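Local coordinates for protein DNA endonuclease I-CeuI (Chlamydomonas eugametos, PDB 2EX5) that cuts DNA as a homodimeric, magnesium-dependent LAGLIDADG homing endonuclease, making a staggered break near the insertion site of its own group I intron, at residues Leu65-Lys70 with Ala154-Leu159; Pro83-Thr88 with Leu121-Arg126. The protein carries 1 engineered substitution. One frame throughout, in Å; residues are numbered along the deposited sequence.

Interaction 1 of 2, residues Leu65-Lys70 with Ala154-Leu159; sequences LNISTK and ANFKAL. With nucleotides of chain B.
Leu65 and Phe156 cross at about a right angle, with one methyl of the leucine over a face of the ring. This methyl, CD2, sits 3.8 Å from the centroid of the Phe156 ring, only 8° off the ring normal, a centred CH-pi contact. Nearer the backbone, Leu65 CB meets Phe156 CD2 at 3.7 Å. The ring's CE2 reaches the main chain, 3.5 Å from Asn66 O, which lies at the ring edge close to its plane. With CG anti to the backbone N (chi1 -152°), the Phe156 ring reaches from the helix to the strand. One strand repeat further on, Ile67 and Leu159 meet tip to tip, CD1 of Ile67 lying 3.5 Å from CD2 of Leu159. In the LAGLIDADG fold this is the layering of a saddle-shaped antiparallel sheet: helix 147-164 backs strand 63-71, the segments 154-159 and 65-70 crossing at 48°, while DNA lies along the other face. Leu65 and Ile67 therefore point to the helix, and Asn66, Ser68 and Lys70 serve the nucleotides. Ser68 OG donates to OP2 of DC19 of chain B at 2.8 Å, and Thr69 N donates to that same oxygen at 3.0 Å, so two bonds grip one phosphate oxygen. The Lys70 chain bends at chi3, bringing NZ to 2.6 Å from N7 of DG20 of chain B, with a second, weak bond to O6 of the same guanine. Asn66 ND2 packs 3.6 Å from C6 of the DC18 base of chain B. Behind the apolar layer, Leu129 and Ile134 of helix 126-141 touch Phe156, and Met185 of helix 171-185 packs on Ile67. Arg152 NH1 hydrogen-bonds to Leu65 O, joining the helix to the strand backbone one turn before Phe156.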
ATOM      1  N   LEU C  65       7.900  -8.005  -5.607  1.00 21.26           N
ATOM      2  CA  LEU C  65       8.804  -9.032  -6.002  1.00 21.69           C
ATOM      3  C   LEU C  65       9.106  -8.797  -7.471  1.00 23.27           C
ATOM      4  O   LEU C  65       8.174  -8.882  -8.343  1.00 21.07           O
ATOM      5  CB  LEU C  65       8.094 -10.420  -5.844  1.00 22.12           C
ATOM      6  CG  LEU C  65       7.918 -10.947  -4.398  1.00 23.74           C
ATOM      7  CD1 LEU C  65       6.865 -12.059  -4.410  1.00 21.02           C
ATOM      8  CD2 LEU C  65       9.204 -11.475  -3.844  1.00 20.82           C
ATOM      9  N   ASN C  66      10.380  -8.563  -7.820  1.00 21.52           N
ATOM     10  CA  ASN C  66      10.583  -8.137  -9.206  1.00 21.26           C
ATOM     11  C   ASN C  66      11.808  -8.755  -9.828  1.00 22.13           C
ATOM     12  O   ASN C  66      12.661  -9.307  -9.119  1.00 23.89           O
ATOM     13  CB  ASN C  66      10.523  -6.616  -9.298  1.00 22.05           C
ATOM     14  CG  ASN C  66      11.602  -5.937  -8.407  1.00 18.79           C
ATOM     15  OD1 ASN C  66      11.259  -5.243  -7.408  1.00 22.33           O
ATOM     16  ND2 ASN C  66      12.856  -6.104  -8.796  1.00 16.94           N
ATOM     17  N   ILE C  67      11.875  -8.759 -11.145  1.00 21.52           N
ATOM     18  CA  ILE C  67      12.958  -9.390 -11.835  1.00 23.87           C
ATOM     19  C   ILE C  67      13.437  -8.430 -12.846  1.00 26.42           C
ATOM     20  O   ILE C  67      12.676  -7.968 -13.760  1.00 26.61           O
ATOM     21  CB  ILE C  67      12.483 -10.789 -12.543  1.00 24.55           C
ATOM     22  CG1 ILE C  67      12.097 -11.852 -11.479  1.00 25.33           C
ATOM     23  CG2 ILE C  67      13.655 -11.382 -13.484  1.00 24.23           C
ATOM     24  CD1 ILE C  67      11.115 -12.864 -11.978  1.00 27.77           C
ATOM     25  N   SER C  68      14.714  -8.136 -12.758  1.00 27.99           N
ATOM     26  CA  SER C  68      15.331  -7.255 -13.694  1.00 28.95           C
ATOM     27  C   SER C  68      16.281  -7.962 -14.688  1.00 29.21           C
ATOM     28  O   SER C  68      16.929  -8.961 -14.335  1.00 27.94           O
ATOM     29  CB  SER C  68      15.976  -6.153 -12.881  1.00 30.26           C
ATOM     30  OG  SER C  68      16.845  -5.489 -13.755  1.00 37.28           O
ATOM     31  N   THR C  69      16.342  -7.487 -15.952  1.00 30.31           N
ATOM     32  CA  THR C  69      17.193  -8.107 -16.926  1.00 32.65           C
ATOM     33  C   THR C  69      18.036  -7.051 -17.546  1.00 35.49           C
ATOM     34  O   THR C  69      17.519  -6.133 -18.169  1.00 35.10           O
ATOM     35  CB  THR C  69      16.421  -8.919 -17.997  1.00 32.41           C
ATOM     36  OG1 THR C  69      15.840 -10.041 -17.373  1.00 32.34           O
ATOM     37  CG2 THR C  69      17.382  -9.485 -19.102  1.00 31.33           C
ATOM     38  N   LYS C  70      19.358  -7.202 -17.404  1.00 37.07           N
ATOM     39  CA  LYS C  70      20.271  -6.076 -17.625  1.00 38.28           C
ATOM     40  C   LYS C  70      21.598  -6.528 -18.184  1.00 38.82           C
ATOM     41  O   LYS C  70      22.033  -7.647 -17.977  1.00 38.26           O
ATOM     42  CB  LYS C  70      20.481  -5.315 -16.318  1.00 38.80           C
ATOM     43  CG  LYS C  70      20.899  -6.330 -15.254  1.00 40.67           C
ATOM     44  CD  LYS C  70      21.386  -5.716 -13.956  1.00 41.83           C
ATOM     45  CE  LYS C  70      20.300  -5.168 -13.083  1.00 41.47           C
ATOM     46  NZ  LYS C  70      21.054  -5.040 -11.805  1.00 42.89           N
ATOM     47  N   ALA C 154       4.411 -17.363  -7.768  1.00 28.32           N
ATOM     48  CA  ALA C 154       4.741 -18.706  -8.255  1.00 26.87           C
ATOM     49  C   ALA C 154       5.882 -18.548  -9.252  1.00 26.46           C
ATOM     50  O   ALA C 154       6.830 -19.319  -9.341  1.00 27.69           O
ATOM     51  CB  ALA C 154       3.482 -19.364  -8.969  1.00 27.11           C
ATOM     52  N   ASN C 155       5.770 -17.544 -10.061  1.00 26.68           N
ATOM     53  CA  ASN C 155       6.812 -17.289 -11.076  1.00 28.13           C
ATOM     54  C   ASN C 155       8.170 -16.852 -10.509  1.00 28.40           C
ATOM     55  O   ASN C 155       9.198 -17.277 -11.036  1.00 27.94           O
ATOM     56  CB  ASN C 155       6.315 -16.094 -11.914  1.00 28.38           C
ATOM     57  CG  ASN C 155       5.462 -16.531 -13.050  1.00 28.64           C
ATOM     58  OD1 ASN C 155       4.625 -15.770 -13.537  1.00 28.71           O
ATOM     59  ND2 ASN C 155       5.637 -17.744 -13.449  1.00 26.15           N
ATOM     60  N   PHE C 156       8.178 -15.975  -9.492  1.00 26.28           N
ATOM     61  CA  PHE C 156       9.398 -15.716  -8.727  1.00 26.58           C
ATOM     62  C   PHE C 156      10.040 -16.980  -8.250  1.00 26.59           C
ATOM     63  O   PHE C 156      11.260 -17.256  -8.425  1.00 27.18           O
ATOM     64  CB  PHE C 156       9.035 -14.796  -7.505  1.00 23.48           C
ATOM     65  CG  PHE C 156      10.162 -13.930  -7.037  1.00 22.73           C
ATOM     66  CD1 PHE C 156      11.011 -14.336  -6.006  1.00 24.11           C
ATOM     67  CD2 PHE C 156      10.389 -12.728  -7.622  1.00 22.83           C
ATOM     68  CE1 PHE C 156      12.002 -13.507  -5.538  1.00 25.12           C
ATOM     69  CE2 PHE C 156      11.406 -11.897  -7.168  1.00 21.60           C
ATOM     70  CZ  PHE C 156      12.172 -12.255  -6.152  1.00 24.56           C
ATOM     71  N   LYS C 157       9.233 -17.792  -7.602  1.00 29.24           N
ATOM     72  CA  LYS C 157       9.718 -19.085  -7.056  1.00 29.11           C
ATOM     73  C   LYS C 157      10.241 -20.001  -8.174  1.00 29.89           C
ATOM     74  O   LYS C 157      11.243 -20.745  -7.972  1.00 31.94           O
ATOM     75  CB  LYS C 157       8.600 -19.770  -6.248  1.00 30.00           C
ATOM     76  CG  LYS C 157       9.006 -21.130  -5.599  1.00 31.08           C
ATOM     77  CD  LYS C 157       7.716 -21.791  -5.006  1.00 32.21           C
ATOM     78  CE  LYS C 157       8.023 -22.957  -4.024  1.00 35.21           C
ATOM     79  NZ  LYS C 157       6.728 -23.442  -3.185  1.00 36.94           N
ATOM     80  N   ALA C 158       9.590 -19.963  -9.351  1.00 29.48           N
ATOM     81  CA  ALA C 158      10.016 -20.838 -10.508  1.00 28.59           C
ATOM     82  C   ALA C 158      11.394 -20.423 -10.962  1.00 29.04           C
ATOM     83  O   ALA C 158      12.224 -21.250 -11.235  1.00 28.77           O
ATOM     84  CB  ALA C 158       8.993 -20.703 -11.686  1.00 26.65           C
ATOM     85  N   LEU C 159      11.666 -19.133 -10.959  1.00 29.75           N
ATOM     86  CA  LEU C 159      12.991 -18.573 -11.345  1.00 31.86           C
ATOM     87  C   LEU C 159      14.044 -18.942 -10.403  1.00 32.15           C
ATOM     88  O   LEU C 159      15.122 -19.293 -10.807  1.00 34.52           O
ATOM     89  CB  LEU C 159      13.029 -17.048 -11.310  1.00 32.53           C
ATOM     90  CG  LEU C 159      12.741 -16.316 -12.593  1.00 35.35           C
ATOM     91  CD1 LEU C 159      13.510 -16.921 -13.829  1.00 34.43           C
ATOM     92  CD2 LEU C 159      11.292 -16.287 -12.697  1.00 35.76           C
TER
ATOM     93  P    DC B  19      15.005  -3.180 -16.139  1.00 28.04           P
ATOM     94  OP1  DC B  19      14.583  -2.937 -17.554  1.00 32.23           O
ATOM     95  OP2  DC B  19      15.316  -4.642 -15.885  1.00 24.45           O
ATOM     96  O5'  DC B  19      16.192  -2.248 -15.743  1.00 28.20           O
ATOM     97  C5'  DC B  19      16.029  -0.850 -15.804  1.00 30.38           C
ATOM     98  C4'  DC B  19      17.428  -0.248 -15.651  1.00 30.67           C
ATOM     99  O4'  DC B  19      17.695  -0.130 -14.225  1.00 33.78           O
ATOM    100  C3'  DC B  19      18.559  -1.103 -16.180  1.00 33.97           C
ATOM    101  O3'  DC B  19      19.347  -0.159 -16.938  1.00 36.39           O
ATOM    102  C2'  DC B  19      19.271  -1.668 -14.914  1.00 32.87           C
ATOM    103  C1'  DC B  19      18.918  -0.653 -13.809  1.00 32.04           C
ATOM    104  N1   DC B  19      18.622  -1.228 -12.391  1.00 31.81           N
ATOM    105  C2   DC B  19      19.326  -0.728 -11.328  1.00 31.40           C
ATOM    106  O2   DC B  19      20.220   0.129 -11.554  1.00 31.02           O
ATOM    107  N3   DC B  19      19.104  -1.253 -10.080  1.00 31.45           N
ATOM    108  C4   DC B  19      18.238  -2.217  -9.842  1.00 31.80           C
ATOM    109  N4   DC B  19      18.096  -2.612  -8.557  1.00 30.34           N
ATOM    110  C5   DC B  19      17.484  -2.740 -10.917  1.00 30.53           C
ATOM    111  C6   DC B  19      17.724  -2.232 -12.146  1.00 31.71           C
ATOM    112  P    DG B  20      20.890  -0.376 -17.344  1.00 39.80           P
ATOM    113  OP1  DG B  20      21.109   0.728 -18.309  1.00 44.22           O
ATOM    114  OP2  DG B  20      21.292  -1.741 -17.711  1.00 38.37           O
ATOM    115  O5'  DG B  20      21.761   0.159 -16.087  1.00 43.42           O
ATOM    116  C5'  DG B  20      21.788   1.516 -15.524  1.00 42.69           C
ATOM    117  C4'  DG B  20      23.119   1.536 -14.795  1.00 46.33           C
ATOM    118  O4'  DG B  20      23.014   1.064 -13.400  1.00 44.84           O
ATOM    119  C3'  DG B  20      24.211   0.698 -15.514  1.00 45.51           C
ATOM    120  O3'  DG B  20      25.261   1.600 -15.858  1.00 52.02           O
ATOM    121  C2'  DG B  20      24.686  -0.351 -14.539  1.00 42.79           C
ATOM    122  C1'  DG B  20      24.033   0.042 -13.209  1.00 42.24           C
ATOM    123  N9   DG B  20      23.337  -1.002 -12.458  1.00 39.84           N
ATOM    124  C8   DG B  20      22.483  -1.933 -12.954  1.00 39.82           C
ATOM    125  N7   DG B  20      21.989  -2.665 -11.985  1.00 37.92           N
ATOM    126  C5   DG B  20      22.572  -2.200 -10.822  1.00 37.48           C
ATOM    127  C6   DG B  20      22.428  -2.665  -9.499  1.00 38.67           C
ATOM    128  O6   DG B  20      21.689  -3.567  -9.103  1.00 41.31           O
ATOM    129  N1   DG B  20      23.181  -1.966  -8.606  1.00 37.17           N
ATOM    130  C2   DG B  20      23.986  -0.950  -8.973  1.00 38.59           C
ATOM    131  N2   DG B  20      24.641  -0.376  -7.934  1.00 39.61           N
ATOM    132  N3   DG B  20      24.161  -0.528 -10.243  1.00 38.25           N
ATOM    133  C4   DG B  20      23.389  -1.186 -11.094  1.00 37.78           C
ATOM    134  P    DC B  18       9.235  -4.654 -13.048  1.00 35.03           P
ATOM    135  OP1  DC B  18       9.120  -4.449 -14.499  1.00 30.32           O
ATOM    136  OP2  DC B  18       8.513  -5.773 -12.433  1.00 29.77           O
ATOM    137  O5'  DC B  18      10.728  -4.970 -12.596  1.00 32.60           O
ATOM    138  C5'  DC B  18      12.037  -4.675 -13.197  1.00 33.82           C
ATOM    139  C4'  DC B  18      12.305  -3.181 -13.404  1.00 34.40           C
ATOM    140  O4'  DC B  18      12.215  -2.490 -12.143  1.00 35.00           O
ATOM    141  C3'  DC B  18      13.707  -2.827 -13.885  1.00 33.59           C
ATOM    142  O3'  DC B  18      13.689  -2.831 -15.312  1.00 30.68           O
ATOM    143  C2'  DC B  18      14.043  -1.432 -13.301  1.00 32.14           C
ATOM    144  C1'  DC B  18      13.224  -1.500 -12.028  1.00 34.85           C
ATOM    145  N1   DC B  18      13.882  -1.675 -10.612  1.00 32.45           N
ATOM    146  C2   DC B  18      14.677  -0.627 -10.195  1.00 31.74           C
ATOM    147  O2   DC B  18      14.816   0.210 -11.063  1.00 32.73           O
ATOM    148  N3   DC B  18      15.263  -0.587  -8.935  1.00 30.32           N
ATOM    149  C4   DC B  18      14.990  -1.591  -8.107  1.00 29.02           C
ATOM    150  N4   DC B  18      15.594  -1.516  -6.917  1.00 29.35           N
ATOM    151  C5   DC B  18      14.184  -2.712  -8.493  1.00 30.66           C
ATOM    152  C6   DC B  18      13.640  -2.740  -9.768  1.00 32.58           C
TER

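Interaction 2 of 2, residues Pro83-Thr88 with Leu121-Arg126. With nucleotides of chain A; nucleotides of chain B.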
ATOM      1  N   PRO C  83      16.464 -11.314  -9.525  1.00 26.70           N
ATOM      2  CA  PRO C  83      15.326 -11.213  -8.597  1.00 25.97           C
ATOM      3  C   PRO C  83      15.635 -10.293  -7.384  1.00 24.04           C
ATOM      4  O   PRO C  83      16.782 -10.284  -6.822  1.00 24.35           O
ATOM      5  CB  PRO C  83      15.127 -12.670  -8.127  1.00 25.50           C
ATOM      6  CG  PRO C  83      16.422 -13.309  -8.206  1.00 25.44           C
ATOM      7  CD  PRO C  83      17.258 -12.526  -9.239  1.00 27.69           C
ATOM      8  N   GLU C  84      14.629  -9.585  -6.947  1.00 22.78           N
ATOM      9  CA  GLU C  84      14.755  -8.705  -5.792  1.00 23.15           C
ATOM     10  C   GLU C  84      13.382  -8.691  -5.129  1.00 21.92           C
ATOM     11  O   GLU C  84      12.391  -8.658  -5.804  1.00 23.21           O
ATOM     12  CB  GLU C  84      15.147  -7.306  -6.226  1.00 20.86           C
ATOM     13  CG  GLU C  84      15.194  -6.256  -5.021  1.00 26.07           C
ATOM     14  CD  GLU C  84      15.844  -4.981  -5.419  1.00 26.39           C
ATOM     15  OE1 GLU C  84      15.158  -3.959  -5.380  1.00 23.59           O
ATOM     16  OE2 GLU C  84      17.050  -4.972  -5.857  1.00 27.72           O
ATOM     17  N   PHE C  85      13.337  -8.715  -3.796  1.00 21.17           N
ATOM     18  CA  PHE C  85      12.151  -8.313  -3.013  1.00 19.11           C
ATOM     19  C   PHE C  85      12.362  -6.940  -2.394  1.00 19.22           C
ATOM     20  O   PHE C  85      13.406  -6.730  -1.852  1.00 19.75           O
ATOM     21  CB  PHE C  85      12.011  -9.347  -1.937  1.00 19.43           C
ATOM     22  CG  PHE C  85      11.040  -8.963  -0.826  1.00 21.76           C
ATOM     23  CD1 PHE C  85      11.508  -8.475   0.407  1.00 22.31           C
ATOM     24  CD2 PHE C  85       9.706  -9.116  -1.007  1.00 17.89           C
ATOM     25  CE1 PHE C  85      10.591  -8.108   1.423  1.00 23.75           C
ATOM     26  CE2 PHE C  85       8.795  -8.732  -0.010  1.00 21.82           C
ATOM     27  CZ  PHE C  85       9.269  -8.255   1.225  1.00 21.83           C
ATOM     28  N   ASN C  86      11.399  -6.014  -2.361  1.00 20.52           N
ATOM     29  CA  ASN C  86      11.660  -4.778  -1.605  1.00 22.19           C
ATOM     30  C   ASN C  86      10.381  -4.316  -1.093  1.00 23.38           C
ATOM     31  O   ASN C  86       9.345  -4.733  -1.634  1.00 23.68           O
ATOM     32  CB  ASN C  86      12.336  -3.586  -2.376  1.00 21.42           C
ATOM     33  CG  ASN C  86      11.512  -3.021  -3.550  1.00 24.33           C
ATOM     34  OD1 ASN C  86      12.002  -2.981  -4.641  1.00 28.76           O
ATOM     35  ND2 ASN C  86      10.299  -2.587  -3.331  1.00 27.74           N
ATOM     36  N   VAL C  87      10.460  -3.393  -0.119  1.00 22.83           N
ATOM     37  CA  VAL C  87       9.286  -2.744   0.514  1.00 22.38           C
ATOM     38  C   VAL C  87       9.666  -1.344   0.869  1.00 23.53           C
ATOM     39  O   VAL C  87      10.594  -1.157   1.623  1.00 24.41           O
ATOM     40  CB  VAL C  87       8.867  -3.423   1.860  1.00 21.80           C
ATOM     41  CG1 VAL C  87       7.225  -3.190   2.177  1.00 20.71           C
ATOM     42  CG2 VAL C  87       9.130  -4.809   1.761  1.00 20.32           C
ATOM     43  N   THR C  88       8.804  -0.401   0.514  1.00 23.03           N
ATOM     44  CA  THR C  88       9.033   1.003   0.508  1.00 23.98           C
ATOM     45  C   THR C  88       8.017   1.618   1.422  1.00 25.43           C
ATOM     46  O   THR C  88       6.884   1.179   1.541  1.00 23.43           O
ATOM     47  CB  THR C  88       8.861   1.523  -0.927  1.00 25.60           C
ATOM     48  OG1 THR C  88       9.686   0.684  -1.735  1.00 26.26           O
ATOM     49  CG2 THR C  88       9.227   3.000  -1.076  1.00 26.50           C
ATOM     50  N   LEU C 121      13.233  -1.342   2.262  1.00 23.04           N
ATOM     51  CA  LEU C 121      13.848  -2.526   2.764  1.00 21.54           C
ATOM     52  C   LEU C 121      14.012  -3.509   1.601  1.00 19.94           C
ATOM     53  O   LEU C 121      13.066  -3.765   0.856  1.00 20.63           O
ATOM     54  CB  LEU C 121      12.963  -3.065   3.940  1.00 22.47           C
ATOM     55  CG  LEU C 121      12.977  -4.549   4.381  1.00 22.80           C
ATOM     56  CD1 LEU C 121      14.243  -5.180   4.444  1.00 25.11           C
ATOM     57  CD2 LEU C 121      12.390  -4.605   5.726  1.00 24.31           C
ATOM     58  N   THR C 122      15.202  -4.048   1.436  1.00 20.96           N
ATOM     59  CA  THR C 122      15.584  -4.969   0.294  1.00 21.97           C
ATOM     60  C   THR C 122      16.121  -6.298   0.740  1.00 22.47           C
ATOM     61  O   THR C 122      16.950  -6.369   1.661  1.00 22.30           O
ATOM     62  CB  THR C 122      16.680  -4.257  -0.642  1.00 21.07           C
ATOM     63  OG1 THR C 122      16.188  -2.936  -1.030  1.00 22.16           O
ATOM     64  CG2 THR C 122      16.936  -4.985  -1.944  1.00 22.69           C
ATOM     65  N   ILE C 123      15.656  -7.355   0.115  1.00 23.14           N
ATOM     66  CA  ILE C 123      16.319  -8.629   0.150  1.00 22.78           C
ATOM     67  C   ILE C 123      16.557  -9.111  -1.257  1.00 24.71           C
ATOM     68  O   ILE C 123      15.573  -9.370  -2.015  1.00 24.76           O
ATOM     69  CB  ILE C 123      15.419  -9.669   0.893  1.00 22.12           C
ATOM     70  CG1 ILE C 123      15.264  -9.227   2.423  1.00 23.72           C
ATOM     71  CG2 ILE C 123      16.013 -11.098   0.642  1.00 18.66           C
ATOM     72  CD1 ILE C 123      14.085  -9.786   3.247  1.00 19.70           C
ATOM     73  N   ASP C 124      17.838  -9.288  -1.610  1.00 28.13           N
ATOM     74  CA  ASP C 124      18.312  -9.792  -2.924  1.00 28.37           C
ATOM     75  C   ASP C 124      19.095 -11.108  -2.867  1.00 29.44           C
ATOM     76  O   ASP C 124      19.262 -11.792  -3.884  1.00 28.52           O
ATOM     77  CB  ASP C 124      19.165  -8.713  -3.622  1.00 29.58           C
ATOM     78  CG  ASP C 124      20.417  -8.331  -2.837  1.00 31.50           C
ATOM     79  OD1 ASP C 124      21.311  -9.156  -2.600  1.00 32.58           O
ATOM     80  OD2 ASP C 124      20.563  -7.131  -2.543  1.00 37.52           O
ATOM     81  N   ASN C 125      19.556 -11.508  -1.677  1.00 29.05           N
ATOM     82  CA  ASN C 125      20.281 -12.749  -1.534  1.00 29.00           C
ATOM     83  C   ASN C 125      19.329 -13.866  -1.877  1.00 27.97           C
ATOM     84  O   ASN C 125      18.238 -13.946  -1.361  1.00 26.06           O
ATOM     85  CB  ASN C 125      20.826 -12.931  -0.114  1.00 31.13           C
ATOM     86  CG  ASN C 125      21.455 -14.310   0.082  1.00 31.50           C
ATOM     87  OD1 ASN C 125      22.626 -14.465  -0.069  1.00 37.06           O
ATOM     88  ND2 ASN C 125      20.660 -15.305   0.393  1.00 33.83           N
ATOM     89  N   ARG C 126      19.728 -14.725  -2.804  1.00 29.64           N
ATOM     90  CA  ARG C 126      18.791 -15.680  -3.358  1.00 30.56           C
ATOM     91  C   ARG C 126      18.421 -16.748  -2.354  1.00 30.69           C
ATOM     92  O   ARG C 126      17.291 -17.213  -2.439  1.00 31.18           O
ATOM     93  CB  ARG C 126      19.293 -16.260  -4.681  1.00 32.81           C
ATOM     94  CG  ARG C 126      18.965 -15.291  -5.879  1.00 33.77           C
ATOM     95  CD  ARG C 126      19.845 -15.496  -7.046  1.00 37.86           C
ATOM     96  NE  ARG C 126      20.108 -16.921  -7.192  1.00 40.80           N
ATOM     97  CZ  ARG C 126      20.974 -17.424  -8.052  1.00 41.48           C
ATOM     98  NH1 ARG C 126      21.247 -18.723  -8.063  1.00 39.45           N
ATOM     99  NH2 ARG C 126      21.576 -16.604  -8.896  1.00 45.09           N
TER
ATOM    100  P    DA A   5      23.383 -14.126  -4.269  1.00 43.94           P
ATOM    101  OP1  DA A   5      23.570 -15.577  -4.003  1.00 41.69           O
ATOM    102  OP2  DA A   5      22.062 -13.650  -4.730  1.00 43.00           O
ATOM    103  O5'  DA A   5      23.965 -13.261  -3.049  1.00 40.17           O
ATOM    104  C5'  DA A   5      25.342 -13.432  -2.864  1.00 39.29           C
ATOM    105  C4'  DA A   5      25.947 -12.244  -2.173  1.00 41.48           C
ATOM    106  O4'  DA A   5      26.508 -11.454  -3.241  1.00 41.46           O
ATOM    107  C3'  DA A   5      25.093 -11.280  -1.337  1.00 41.95           C
ATOM    108  O3'  DA A   5      25.836 -10.791  -0.223  1.00 42.79           O
ATOM    109  C2'  DA A   5      24.836 -10.087  -2.288  1.00 42.15           C
ATOM    110  C1'  DA A   5      26.095 -10.081  -3.136  1.00 40.94           C
ATOM    111  N9   DA A   5      25.986  -9.657  -4.533  1.00 38.85           N
ATOM    112  C8   DA A   5      25.276 -10.273  -5.547  1.00 38.00           C
ATOM    113  N7   DA A   5      25.504  -9.699  -6.716  1.00 35.55           N
ATOM    114  C5   DA A   5      26.407  -8.682  -6.481  1.00 34.75           C
ATOM    115  C6   DA A   5      26.956  -7.673  -7.338  1.00 31.73           C
ATOM    116  N6   DA A   5      26.694  -7.569  -8.672  1.00 30.43           N
ATOM    117  N1   DA A   5      27.816  -6.848  -6.746  1.00 31.22           N
ATOM    118  C2   DA A   5      28.038  -6.925  -5.409  1.00 32.40           C
ATOM    119  N3   DA A   5      27.563  -7.779  -4.495  1.00 30.50           N
ATOM    120  C4   DA A   5      26.736  -8.649  -5.110  1.00 35.48           C
TER
ATOM    121  P    DC B  18       9.235  -4.654 -13.048  1.00 35.03           P
ATOM    122  OP1  DC B  18       9.120  -4.449 -14.499  1.00 30.32           O
ATOM    123  OP2  DC B  18       8.513  -5.773 -12.433  1.00 29.77           O
ATOM    124  O5'  DC B  18      10.728  -4.970 -12.596  1.00 32.60           O
ATOM    125  C5'  DC B  18      12.037  -4.675 -13.197  1.00 33.82           C
ATOM    126  C4'  DC B  18      12.305  -3.181 -13.404  1.00 34.40           C
ATOM    127  O4'  DC B  18      12.215  -2.490 -12.143  1.00 35.00           O
ATOM    128  C3'  DC B  18      13.707  -2.827 -13.885  1.00 33.59           C
ATOM    129  O3'  DC B  18      13.689  -2.831 -15.312  1.00 30.68           O
ATOM    130  C2'  DC B  18      14.043  -1.432 -13.301  1.00 32.14           C
ATOM    131  C1'  DC B  18      13.224  -1.500 -12.028  1.00 34.85           C
ATOM    132  N1   DC B  18      13.882  -1.675 -10.612  1.00 32.45           N
ATOM    133  C2   DC B  18      14.677  -0.627 -10.195  1.00 31.74           C
ATOM    134  O2   DC B  18      14.816   0.210 -11.063  1.00 32.73           O
ATOM    135  N3   DC B  18      15.263  -0.587  -8.935  1.00 30.32           N
ATOM    136  C4   DC B  18      14.990  -1.591  -8.107  1.00 29.02           C
ATOM    137  N4   DC B  18      15.594  -1.516  -6.917  1.00 29.35           N
ATOM    138  C5   DC B  18      14.184  -2.712  -8.493  1.00 30.66           C
ATOM    139  C6   DC B  18      13.640  -2.740  -9.768  1.00 32.58           C
TER
ATOM    140  P    DT A   4      25.309 -17.194  -9.831  1.00 43.35           P
ATOM    141  OP1  DT A   4      24.893 -18.494  -9.312  1.00 43.66           O
ATOM    142  OP2  DT A   4      24.621 -16.477 -10.923  1.00 44.57           O
ATOM    143  O5'  DT A   4      25.221 -16.156  -8.618  1.00 41.60           O
ATOM    144  C5'  DT A   4      25.913 -16.444  -7.414  1.00 40.17           C
ATOM    145  C4'  DT A   4      25.974 -15.175  -6.621  1.00 40.76           C
ATOM    146  O4'  DT A   4      27.079 -14.342  -7.078  1.00 40.18           O
ATOM    147  C3'  DT A   4      24.690 -14.345  -6.692  1.00 41.24           C
ATOM    148  O3'  DT A   4      24.372 -13.676  -5.474  1.00 43.39           O
ATOM    149  C2'  DT A   4      25.168 -13.220  -7.596  1.00 43.04           C
ATOM    150  C1'  DT A   4      26.571 -13.051  -7.052  1.00 41.06           C
ATOM    151  N1   DT A   4      27.328 -12.149  -7.903  1.00 42.70           N
ATOM    152  C2   DT A   4      28.239 -11.260  -7.303  1.00 42.55           C
ATOM    153  O2   DT A   4      28.490 -11.138  -6.134  1.00 43.76           O
ATOM    154  N3   DT A   4      28.878 -10.400  -8.118  1.00 43.41           N
ATOM    155  C4   DT A   4      28.719 -10.347  -9.466  1.00 43.17           C
ATOM    156  O4   DT A   4      29.428  -9.545 -10.086  1.00 43.78           O
ATOM    157  C5   DT A   4      27.771 -11.288 -10.079  1.00 43.24           C
ATOM    158  C7   DT A   4      27.770 -11.418 -11.617  1.00 42.95           C
ATOM    159  C6   DT A   4      27.104 -12.153  -9.271  1.00 41.48           C
TER
HETATM  160  O   HOH W   1      19.074 -10.959  -6.498  1.00 17.96           O
HETATM  161  O   HOH W   2      15.830  -1.781  -3.711  1.00 33.55           O
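Two central strands of the DNA-binding antiparallel sheet of the LAGLIDADG fold pair here, 83-88 running against 121-123. Phe85-Ile123 and Val87-Leu121 are hydrogen-bonded pairs, each closed by two backbone bonds, among them Phe85 N to Ile123 O at 2.9 Å and Leu121 N to Val87 O at 2.7 Å. Between them lies the non-hydrogen-bonded pair Asn86-Thr122. Past Ile123 the pairing gives way to loop, where water 1 lies between Pro83 O and Asp124 O, though its bond to Pro83 O is too short to be certain. On the DNA face, Glu84 runs out straight from the strand, its CG trans to N (chi1 176°), and its CD lies 3.6 Å from Thr122 CG2. Its OE1 accepts from N4 of DC18 of chain B at 2.9 Å, nearly straight at 165°, and from water 2, which also bonds to Thr122 OG1 and thereby links the base-reading carboxylate to the next strand. Asn125 is the N-cap residue of helix 126-141, and Arg126 N donates to OP2 of DA5 of chain A at 3.2 Å. On the opposite face, Phe85 and Ile123 lie side by side against Leu129 of helix 126-141, while Val87 packs on helix 49-62 and Pro83 on helix 147-164.

Helix 49-62 leads into strand 63-71, which the chain leaves to return as strand 79-90, its antiparallel neighbour. After helix 94-104 and strand 108-111, strand 118-123 comes back beside 79-90, and interaction 2 closes that loop, with 32 residues between its segments. Helix 126-141 follows, then helix 147-164, which returns to edge strand 63-71 and closes the longer loop of interaction 1, 83 residues between its segments, with interaction 2 nested inside it. The two contacts touch: Asn66 N probably hydrogen-bonds to Glu84 O at 2.8 Å, and Phe156 CZ packs 3.6 Å from Pro83 CB. Interaction 2 thus joins strands within the sheet, interaction 1 the sheet to its helical layer.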